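Local coordinates for protein metagenomic carboxyl esterase MGS0156 (Uncultured organism, PDB 5D8M) that probably hydrolyses carboxylic ester bonds, as a metagenomic carboxyl esterase with an alpha/beta-hydrolase type of fold, at residues 86-91 / 145-150; 190-195 / 225-230; 247-252 / 292-297; 258-263 / 315-320. All blocks are in the same frame, centred on the assembly; numbering follows the deposited sequence.

Contact 1. Residues 86-91 / 145-150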
# COMPACT_ATOMS: atom_id res chain seq x y z
N GLY A 86 -14.30 -15.70 8.59
CA GLY A 86 -15.01 -14.44 8.83
C GLY A 86 -14.11 -13.21 8.75
O GLY A 86 -14.33 -12.21 9.44
N ILE A 87 -13.07 -13.27 7.92
CA ILE A 87 -12.17 -12.14 7.75
C ILE A 87 -12.77 -11.15 6.75
O ILE A 87 -13.33 -11.55 5.74
CB ILE A 87 -10.77 -12.60 7.27
CG1 ILE A 87 -10.06 -13.32 8.41
CG2 ILE A 87 -9.91 -11.41 6.75
CD1 ILE A 87 -8.70 -13.86 8.06
N ARG A 88 -12.69 -9.86 7.08
CA ARG A 88 -13.05 -8.80 6.17
C ARG A 88 -11.84 -7.93 5.87
O ARG A 88 -11.19 -7.43 6.78
CB ARG A 88 -14.18 -7.93 6.74
CG ARG A 88 -14.49 -6.72 5.86
CD ARG A 88 -15.67 -5.92 6.44
NE ARG A 88 -16.87 -6.74 6.56
CZ ARG A 88 -17.75 -6.93 5.59
NH1 ARG A 88 -17.58 -6.36 4.40
NH2 ARG A 88 -18.79 -7.70 5.80
N LEU A 89 -11.54 -7.80 4.59
CA LEU A 89 -10.49 -6.92 4.11
C LEU A 89 -11.08 -5.51 3.97
O LEU A 89 -12.02 -5.29 3.21
CB LEU A 89 -9.94 -7.42 2.77
CG LEU A 89 -9.57 -8.90 2.70
CD1 LEU A 89 -9.16 -9.28 1.27
CD2 LEU A 89 -8.46 -9.24 3.70
N VAL A 90 -10.55 -4.59 4.77
CA VAL A 90 -10.92 -3.19 4.69
C VAL A 90 -9.86 -2.47 3.86
O VAL A 90 -8.72 -2.30 4.30
CB VAL A 90 -11.05 -2.57 6.09
CG1 VAL A 90 -11.53 -1.13 5.97
CG2 VAL A 90 -12.04 -3.42 6.93
N LEU A 91 -10.26 -2.08 2.66
CA LEU A 91 -9.39 -1.49 1.66
C LEU A 91 -9.34 0.03 1.82
O LEU A 91 -10.36 0.67 1.80
CB LEU A 91 -9.89 -1.84 0.26
CG LEU A 91 -10.21 -3.31 -0.00
CD1 LEU A 91 -10.93 -3.51 -1.37
CD2 LEU A 91 -8.92 -4.12 0.06
N LYS A 145 -18.88 0.70 12.16
CA LYS A 145 -20.18 0.26 11.66
C LYS A 145 -20.13 -1.13 11.02
O LYS A 145 -21.15 -1.64 10.58
CB LYS A 145 -20.72 1.28 10.65
CG LYS A 145 -21.00 2.64 11.25
CD LYS A 145 -21.55 3.59 10.19
CE LYS A 145 -21.80 4.98 10.75
NZ LYS A 145 -20.54 5.67 11.09
N LEU A 146 -18.95 -1.73 10.95
CA LEU A 146 -18.79 -3.06 10.37
C LEU A 146 -19.27 -4.09 11.39
O LEU A 146 -19.25 -3.80 12.58
CB LEU A 146 -17.33 -3.30 9.97
CG LEU A 146 -16.85 -2.48 8.77
CD1 LEU A 146 -15.39 -2.69 8.48
CD2 LEU A 146 -17.70 -2.79 7.53
N PRO A 147 -19.72 -5.27 10.93
CA PRO A 147 -20.22 -6.31 11.84
C PRO A 147 -19.19 -6.69 12.90
O PRO A 147 -18.01 -6.85 12.59
CB PRO A 147 -20.51 -7.50 10.91
CG PRO A 147 -20.70 -6.87 9.55
CD PRO A 147 -19.73 -5.72 9.52
N GLU A 148 -19.64 -6.81 14.15
CA GLU A 148 -18.76 -7.05 15.29
C GLU A 148 -17.96 -8.34 15.23
O GLU A 148 -16.84 -8.40 15.73
CB GLU A 148 -19.57 -7.04 16.59
CG GLU A 148 -19.61 -5.69 17.28
CD GLU A 148 -20.49 -5.71 18.52
OE1 GLU A 148 -21.36 -6.60 18.63
OE2 GLU A 148 -20.30 -4.83 19.39
N ASN A 149 -18.53 -9.37 14.61
CA ASN A 149 -17.88 -10.69 14.56
C ASN A 149 -16.84 -10.85 13.46
O ASN A 149 -16.14 -11.87 13.40
CB ASN A 149 -18.94 -11.78 14.42
CG ASN A 149 -19.77 -11.94 15.68
OD1 ASN A 149 -19.27 -11.74 16.79
ND2 ASN A 149 -21.04 -12.31 15.51
N ASP A 150 -16.73 -9.85 12.58
CA ASP A 150 -15.77 -9.91 11.49
C ASP A 150 -14.37 -9.72 12.03
O ASP A 150 -14.15 -8.92 12.94
CB ASP A 150 -16.05 -8.84 10.43
CG ASP A 150 -17.19 -9.22 9.49
OD1 ASP A 150 -17.69 -10.36 9.55
OD2 ASP A 150 -17.55 -8.37 8.64
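Arg88 and Asp150 form a salt bridge at the beginnings of the neighbouring parallel strands 87-92 and 151-157, near the surface of the alpha/beta fold. Arg88 sits on strand 87-92. Asp150 ends the loop that leads from helix 132-143 into strand 151-157. The main bond runs from Arg88 NE to Asp150 OD2, at 2.7 Å and nearly straight (162°). OD2 lies close to the guanidinium plane, at the edge of the group. On the acid, the bond arrives on the anti side of OD2 and 27° out of the carboxylate plane. A second, weak bond from Arg88 NH2 reaches the same OD2 at 3.2 Å. One oxygen therefore takes both donors. The third nitrogen, NH1, is bonded to Thr122 OG1, so the guanidinium links its own strand to strand 120-123 on one side and to the loop entering strand 151-157 on the other. The arginine chain leaves the strand with CG opposite the backbone N (chi1 174°) and bends at chi3, which turns the NE side to the acid.

The loop contains a type I beta turn from Pro147 to Asp150, with Asp150 N bonded to Pro147 O at 3.3 Å. Asp150 O is taken by Arg177 NH1. Backbone bonds join Gly86 and Arg88 to Thr151. Next to the charges, Leu146 lays CD1 against Arg88 CD and meets Val90 tip to tip, where CD1 is 3.8 Å from Val90 CG2. Asp150 CA makes a bent CA-H...O contact with Gly86 O, at 3.4 Å.

Contact 2. Residues 190-195 / 225-230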
# COMPACT_ATOMS: atom_id res chain seq x y z
N GLY A 190 6.91 8.26 4.14
CA GLY A 190 6.62 9.36 3.24
C GLY A 190 7.38 9.17 1.93
O GLY A 190 7.69 8.04 1.54
N SER A 191 7.66 10.28 1.25
CA SER A 191 8.43 10.25 0.00
C SER A 191 9.16 11.57 -0.14
O SER A 191 8.59 12.62 0.17
CB SER A 191 7.51 10.01 -1.22
OG SER A 191 8.24 10.16 -2.44
N PRO A 192 10.43 11.54 -0.61
CA PRO A 192 11.09 12.83 -0.82
C PRO A 192 10.39 13.67 -1.89
O PRO A 192 10.57 14.89 -1.91
CB PRO A 192 12.51 12.44 -1.25
CG PRO A 192 12.43 11.01 -1.65
CD PRO A 192 11.29 10.39 -0.94
N LEU A 193 9.58 13.05 -2.73
CA LEU A 193 8.86 13.81 -3.76
C LEU A 193 7.87 14.79 -3.14
O LEU A 193 7.57 15.81 -3.74
CB LEU A 193 8.13 12.85 -4.71
CG LEU A 193 9.03 11.94 -5.55
CD1 LEU A 193 8.18 10.95 -6.32
CD2 LEU A 193 9.93 12.72 -6.49
N ALA A 194 7.37 14.50 -1.94
CA ALA A 194 6.44 15.43 -1.30
C ALA A 194 7.11 16.79 -1.03
O ALA A 194 6.45 17.82 -0.95
CB ALA A 194 5.88 14.83 0.00
N GLU A 195 8.43 16.80 -0.93
CA GLU A 195 9.13 18.06 -0.70
C GLU A 195 9.67 18.66 -1.99
O GLU A 195 10.05 19.81 -2.02
CB GLU A 195 10.28 17.87 0.29
CG GLU A 195 9.84 17.66 1.73
CD GLU A 195 9.72 18.96 2.51
OE1 GLU A 195 9.59 20.04 1.89
OE2 GLU A 195 9.74 18.89 3.76
N LEU A 225 2.77 13.34 3.90
CA LEU A 225 3.70 12.49 3.16
C LEU A 225 5.15 12.95 3.23
O LEU A 225 6.03 12.33 2.62
CB LEU A 225 3.25 12.40 1.70
CG LEU A 225 1.92 11.65 1.57
CD1 LEU A 225 1.37 11.71 0.13
CD2 LEU A 225 2.14 10.21 2.04
N LYS A 226 5.43 14.03 3.96
CA LYS A 226 6.81 14.49 4.08
C LYS A 226 7.60 13.55 4.98
O LYS A 226 7.13 13.12 6.02
CB LYS A 226 6.88 15.93 4.63
CG LYS A 226 6.35 16.93 3.62
CD LYS A 226 6.37 18.36 4.11
CE LYS A 226 5.72 19.27 3.07
NZ LYS A 226 5.80 20.68 3.49
N ARG A 227 8.80 13.23 4.53
CA ARG A 227 9.66 12.30 5.24
C ARG A 227 9.87 12.72 6.71
O ARG A 227 9.73 11.91 7.61
CB ARG A 227 11.00 12.18 4.51
CG ARG A 227 12.05 11.42 5.28
CD ARG A 227 13.33 11.25 4.45
NE ARG A 227 13.15 10.25 3.41
CZ ARG A 227 14.10 9.89 2.56
NH1 ARG A 227 15.29 10.47 2.63
NH2 ARG A 227 13.86 8.95 1.65
N ALA A 228 10.18 14.00 6.93
CA ALA A 228 10.38 14.51 8.28
C ALA A 228 9.14 14.25 9.16
O ALA A 228 9.23 13.76 10.28
CB ALA A 228 10.69 16.00 8.23
N TYR A 229 7.97 14.52 8.62
CA TYR A 229 6.74 14.30 9.36
C TYR A 229 6.50 12.82 9.69
O TYR A 229 6.19 12.45 10.82
CB TYR A 229 5.57 14.86 8.57
CG TYR A 229 4.28 14.87 9.34
CD1 TYR A 229 3.97 15.94 10.18
CD2 TYR A 229 3.37 13.84 9.21
CE1 TYR A 229 2.78 15.96 10.88
CE2 TYR A 229 2.18 13.86 9.91
CZ TYR A 229 1.88 14.92 10.73
OH TYR A 229 0.69 14.93 11.43
N ARG A 230 6.63 11.98 8.67
CA ARG A 230 6.38 10.55 8.81
C ARG A 230 7.41 9.85 9.74
O ARG A 230 7.03 8.98 10.50
CB ARG A 230 6.37 9.89 7.42
CG ARG A 230 5.17 10.31 6.55
CD ARG A 230 3.99 9.30 6.58
NE ARG A 230 3.56 8.97 7.95
CZ ARG A 230 2.59 9.59 8.62
NH1 ARG A 230 1.88 10.57 8.05
NH2 ARG A 230 2.29 9.20 9.84
O HOH W 1 9.55 14.27 1.94
O HOH W 2 10.71 16.10 4.92
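Glu195 and Lys226 cross at about a right angle. The lysine runs extended beyond CG, while the glutamate bends at chi2 (-90°) and lays its carboxylate beside the aliphatic part. Glu195 OE2 is 3.4 Å from Lys226 CD. The charged ends do not pair: Glu195 OE1 and Lys226 NZ are 4.2 Å apart, and NZ makes a long, weak ion pair with Asp223. An alanine in place of Lys226 is likely to leave the Glu195 carboxylate without this aliphatic support and without the nearby positive charge. Deeper in, Ala194 CB packs on Leu225 CB at 4.0 Å. Pro192 and Arg227 pass at a slant, with Pro192 CD 3.9 Å from Arg227 NH2, which makes its salt bridge with Asp283.

The contact joins the starts of a short, weakly bonded helix, 193-196, and helix 227-236. Ser191 OG caps the first by accepting from Leu193 N, and also bonds Leu278 O. Lys226 is the N-cap residue of the second. Ser191 N donates to Leu225 O at 3.0 Å. Gly190 is pressed close here, and any CB would clash with that oxygen. Arg230 CG lies against Gly190 N, while its guanidinium turns to Glu166 and Ser224 O. One water links Ser191 O to Arg227 N; another links Glu195 OE2 to Ala228 N.

Contact 3. Residues 247-252 / 292-297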
# COMPACT_ATOMS: atom_id res chain seq x y z
N SER A 247 3.95 -5.91 5.23
CA SER A 247 4.26 -4.93 4.19
C SER A 247 4.72 -5.61 2.90
O SER A 247 5.49 -6.59 2.93
CB SER A 247 5.35 -3.96 4.66
OG SER A 247 4.97 -3.27 5.86
N LEU A 248 4.25 -5.04 1.79
CA LEU A 248 4.71 -5.33 0.43
C LEU A 248 5.27 -4.03 -0.13
O LEU A 248 4.61 -3.00 -0.04
CB LEU A 248 3.57 -5.84 -0.44
CG LEU A 248 3.07 -7.24 -0.10
CD1 LEU A 248 1.62 -7.38 -0.57
CD2 LEU A 248 3.94 -8.29 -0.80
N ALA A 249 6.49 -4.08 -0.66
CA ALA A 249 7.08 -2.91 -1.27
C ALA A 249 7.33 -3.13 -2.77
O ALA A 249 8.17 -3.94 -3.15
CB ALA A 249 8.38 -2.54 -0.55
N ALA A 250 6.60 -2.41 -3.62
CA ALA A 250 6.69 -2.64 -5.06
C ALA A 250 7.84 -1.88 -5.71
O ALA A 250 8.25 -0.80 -5.25
CB ALA A 250 5.38 -2.26 -5.72
N PHE A 251 8.37 -2.47 -6.79
CA PHE A 251 9.15 -1.74 -7.76
C PHE A 251 9.20 -2.54 -9.05
O PHE A 251 9.05 -3.76 -9.03
CB PHE A 251 10.57 -1.43 -7.24
CG PHE A 251 11.44 -2.64 -7.01
CD1 PHE A 251 11.48 -3.27 -5.77
CD2 PHE A 251 12.26 -3.12 -8.01
CE1 PHE A 251 12.30 -4.37 -5.55
CE2 PHE A 251 13.10 -4.21 -7.80
CZ PHE A 251 13.11 -4.84 -6.57
N ALA A 252 9.38 -1.84 -10.16
CA ALA A 252 9.57 -2.46 -11.45
C ALA A 252 10.77 -1.80 -12.11
O ALA A 252 11.22 -0.75 -11.66
CB ALA A 252 8.32 -2.31 -12.31
N LEU A 292 6.49 -9.21 3.46
CA LEU A 292 5.92 -10.21 2.60
C LEU A 292 6.66 -10.27 1.27
O LEU A 292 6.66 -11.31 0.62
CB LEU A 292 4.42 -9.94 2.35
CG LEU A 292 3.52 -9.92 3.56
CD1 LEU A 292 2.09 -9.63 3.11
CD2 LEU A 292 3.61 -11.25 4.31
N GLY A 293 7.27 -9.17 0.85
CA GLY A 293 8.02 -9.19 -0.39
C GLY A 293 7.90 -7.96 -1.26
O GLY A 293 7.49 -6.87 -0.82
N TYR A 294 8.29 -8.15 -2.51
CA TYR A 294 8.46 -7.03 -3.44
C TYR A 294 7.76 -7.31 -4.78
O TYR A 294 8.38 -7.87 -5.67
CB TYR A 294 9.95 -6.75 -3.67
CG TYR A 294 10.74 -6.43 -2.40
CD1 TYR A 294 11.26 -7.45 -1.60
CD2 TYR A 294 10.94 -5.11 -1.99
CE1 TYR A 294 11.97 -7.18 -0.45
CE2 TYR A 294 11.67 -4.82 -0.82
CZ TYR A 294 12.17 -5.86 -0.06
OH TYR A 294 12.88 -5.63 1.08
N PRO A 295 6.48 -6.94 -4.89
CA PRO A 295 5.76 -7.08 -6.17
C PRO A 295 6.50 -6.39 -7.30
O PRO A 295 6.92 -5.26 -7.13
CB PRO A 295 4.44 -6.38 -5.91
CG PRO A 295 4.24 -6.50 -4.41
CD PRO A 295 5.63 -6.34 -3.84
N ASN A 296 6.64 -7.09 -8.41
CA ASN A 296 7.26 -6.56 -9.61
C ASN A 296 6.25 -5.72 -10.39
O ASN A 296 5.61 -6.20 -11.33
CB ASN A 296 7.81 -7.71 -10.48
CG ASN A 296 8.73 -7.23 -11.58
OD1 ASN A 296 8.81 -6.01 -11.86
ND2 ASN A 296 9.41 -8.18 -12.24
N ALA A 297 6.11 -4.47 -10.00
CA ALA A 297 5.00 -3.65 -10.44
C ALA A 297 5.31 -2.22 -10.02
O ALA A 297 6.00 -2.02 -9.01
CB ALA A 297 3.67 -4.15 -9.77
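Leu248 and Leu292 form the apolar centre, where two parallel neighbours of the central sheet, strands 244-248 and 290-293, run out at their C-terminal ends. Leu248 CD2 lies 3.6 Å from Leu292 CB, and the two side chains pass at a slant. The same methyl touches Pro295 CD. Phe37 of helix 34-48 touches both leucines, and helix 324-338 covers them with Leu327, Ile331 and Tyr334.

Further out, Tyr294 has CG opposite its carbonyl carbon (chi1 -58°), and its ring spans Ala249 and Phe251. Tyr294 CD2 is 3.9 Å from Ala249 CB. It also meets the edge of the Phe251 ring in plane, at CE1. Phe251 stacks in turn on Trp65. A glycine in place of Tyr294 would probably open a gap beside Ala249 and leave the Phe251 ring less firmly held.

The backbones continue side by side beyond the strands. Leu292 N donates to Ser247 O at 2.9 Å, and Ala249 N to Gly293 O at 3.0 Å. Phe251 N then bonds Pro295 O. Ala249 O has no hydrogen-bond donor and is approached by Tyr294 CA at 3.1 Å. At the polar edge, Asn296 ND2 reaches Asp61 O. Phe251 O takes Trp65 NE1 and also Ala297 N, which comes from above the carbonyl plane, at 3.2 Å.

Contact 4. Residues 258-263 / 315-320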
# COMPACT_ATOMS: atom_id res chain seq x y z
N SER A 258 5.04 2.68 -15.58
CA SER A 258 4.13 3.51 -16.37
C SER A 258 4.73 4.85 -16.80
O SER A 258 5.41 5.49 -16.01
CB SER A 258 2.83 3.79 -15.58
OG SER A 258 2.07 2.62 -15.39
N ALA A 259 4.43 5.27 -18.03
CA ALA A 259 4.99 6.50 -18.58
C ALA A 259 4.81 7.67 -17.61
O ALA A 259 5.74 8.40 -17.34
CB ALA A 259 4.35 6.81 -19.92
N ILE A 260 3.61 7.80 -17.04
CA ILE A 260 3.28 8.93 -16.20
C ILE A 260 4.18 8.96 -14.96
O ILE A 260 4.46 10.03 -14.41
CB ILE A 260 1.77 8.91 -15.78
CG1 ILE A 260 1.35 10.26 -15.20
CG2 ILE A 260 1.47 7.76 -14.81
CD1 ILE A 260 1.00 11.27 -16.26
N LEU A 261 4.66 7.79 -14.55
CA LEU A 261 5.45 7.67 -13.32
C LEU A 261 6.96 7.78 -13.59
O LEU A 261 7.75 8.03 -12.68
CB LEU A 261 5.16 6.34 -12.63
CG LEU A 261 3.73 6.11 -12.14
CD1 LEU A 261 3.68 4.73 -11.50
CD2 LEU A 261 3.29 7.20 -11.14
N ARG A 262 7.37 7.61 -14.84
CA ARG A 262 8.80 7.59 -15.13
C ARG A 262 9.57 8.85 -14.73
O ARG A 262 10.67 8.73 -14.23
CB ARG A 262 9.04 7.31 -16.62
CG ARG A 262 8.66 5.90 -16.99
CD ARG A 262 9.39 5.45 -18.25
NE ARG A 262 8.91 4.14 -18.67
CZ ARG A 262 8.06 3.94 -19.67
NH1 ARG A 262 7.63 4.97 -20.40
NH2 ARG A 262 7.67 2.70 -19.96
N PRO A 263 9.01 10.05 -14.97
CA PRO A 263 9.79 11.20 -14.50
C PRO A 263 10.05 11.19 -12.98
O PRO A 263 11.10 11.68 -12.54
CB PRO A 263 8.91 12.40 -14.88
CG PRO A 263 8.13 11.93 -16.06
CD PRO A 263 7.83 10.48 -15.76
N SER A 315 -4.22 5.85 -20.86
CA SER A 315 -3.13 5.66 -21.80
C SER A 315 -1.76 5.96 -21.21
O SER A 315 -0.80 5.26 -21.53
CB SER A 315 -3.36 6.52 -23.03
OG SER A 315 -4.47 6.03 -23.76
N VAL A 316 -1.65 6.97 -20.35
CA VAL A 316 -0.35 7.35 -19.80
C VAL A 316 0.03 6.45 -18.62
O VAL A 316 1.20 6.33 -18.29
CB VAL A 316 -0.31 8.83 -19.40
CG1 VAL A 316 -0.65 9.69 -20.62
CG2 VAL A 316 -1.27 9.12 -18.24
N ILE A 317 -0.96 5.80 -18.02
CA ILE A 317 -0.71 4.76 -17.03
C ILE A 317 -0.47 3.47 -17.81
O ILE A 317 -1.27 2.52 -17.77
CB ILE A 317 -1.87 4.68 -16.03
CG1 ILE A 317 -2.07 6.08 -15.41
CG2 ILE A 317 -1.64 3.61 -14.94
CD1 ILE A 317 -3.28 6.21 -14.53
N SER A 318 0.65 3.45 -18.53
CA SER A 318 0.90 2.51 -19.62
C SER A 318 1.39 1.12 -19.19
O SER A 318 1.50 0.24 -20.02
CB SER A 318 1.92 3.11 -20.57
OG SER A 318 3.14 3.31 -19.88
N LYS A 319 1.69 0.92 -17.92
CA LYS A 319 2.17 -0.39 -17.47
C LYS A 319 1.37 -0.87 -16.26
O LYS A 319 1.95 -1.23 -15.23
CB LYS A 319 3.68 -0.33 -17.15
CG LYS A 319 4.57 -0.01 -18.37
CD LYS A 319 4.49 -1.16 -19.39
CE LYS A 319 5.33 -0.85 -20.63
NZ LYS A 319 5.31 -1.99 -21.60
N ASN A 320 0.05 -0.90 -16.40
CA ASN A 320 -0.87 -1.12 -15.27
C ASN A 320 -1.19 -2.59 -15.03
O ASN A 320 -1.87 -2.93 -14.06
CB ASN A 320 -2.16 -0.33 -15.52
CG ASN A 320 -3.05 -0.26 -14.29
OD1 ASN A 320 -4.18 -0.75 -14.30
ND2 ASN A 320 -2.55 0.35 -13.24
O HOH W 3 0.26 1.30 -13.47
O HOH W 4 5.26 2.98 -22.03
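Ser258 and Lys319 meet through a side-chain to backbone bond, one of three hydrogen bonds that join the two segments. Lys319 N donates to Ser258 OG at 3.1 Å (151°). In the reverse sense, Ala259 N donates to Ser318 OG at 3.0 Å. Each serine thus accepts from the other chain segment. Ser318 OG stands between its own N and carbonyl carbon (chi1 62°), which brings it to face Ala259 N. The third bond joins backbones: Ile260 N reaches Val316 O at 3.1 Å, tilted 33° from the carbonyl plane.

Water extends the polar network. One molecule donates to Ser258 OG and accepts from Asn320 ND2. That ND2 also donates to Met304 O, and Asn320 OD1 accepts from Phe306 N. A second water lies 3.0 Å from Ser318 OG and accepts from Arg262 NH2 at the edge of the guanidinium. Arg262 NE donates to Arg254 O. The charges of Arg262 and Lys319 are alike and stay apart, with Arg262 NH2 5.5 Å from Lys319 NZ. The lysine NZ has a long, weak ion pair with Glu256.

The apolar part is small. Ile260 CD1 rests on Val316 CG2 at 3.7 Å. The CG2 branch of Ile260 touches Ile317 CG1 at 4.0 Å. Ile317 itself is the centre of an inverse gamma turn that takes the chain out of the helix.

The contact sets the lead-in to helix 262-269 against the end of helix 312-316. The Ile317 side chain touches Leu300 and Phe306. Asp298, in the loop after strand 290-293, accepts from Ser258 N.

The four contacts spread over one domain built on a parallel sheet. Contacts 1 and 3 both reach this sheet, with centres 26 Å apart: contact 1 at strand 87-92 and contact 3 at strands 244-248 and 290-293. Contacts 2 and 4 join helices and loops around it. Along the chain, contacts 1 and 2 each close before the next opens. Contacts 3 and 4 instead cross: 258-263 falls between the two segments of contact 3, while 315-320 follows both. Contacts 1 and 4 are farthest apart, 34 Å between centres. Contact 4 comes within about 6 Å of contacts 2 and 3, nearest atoms. Helix 227-236 leads into strand 244-248 and so joins contacts 2 and 3 along the chain.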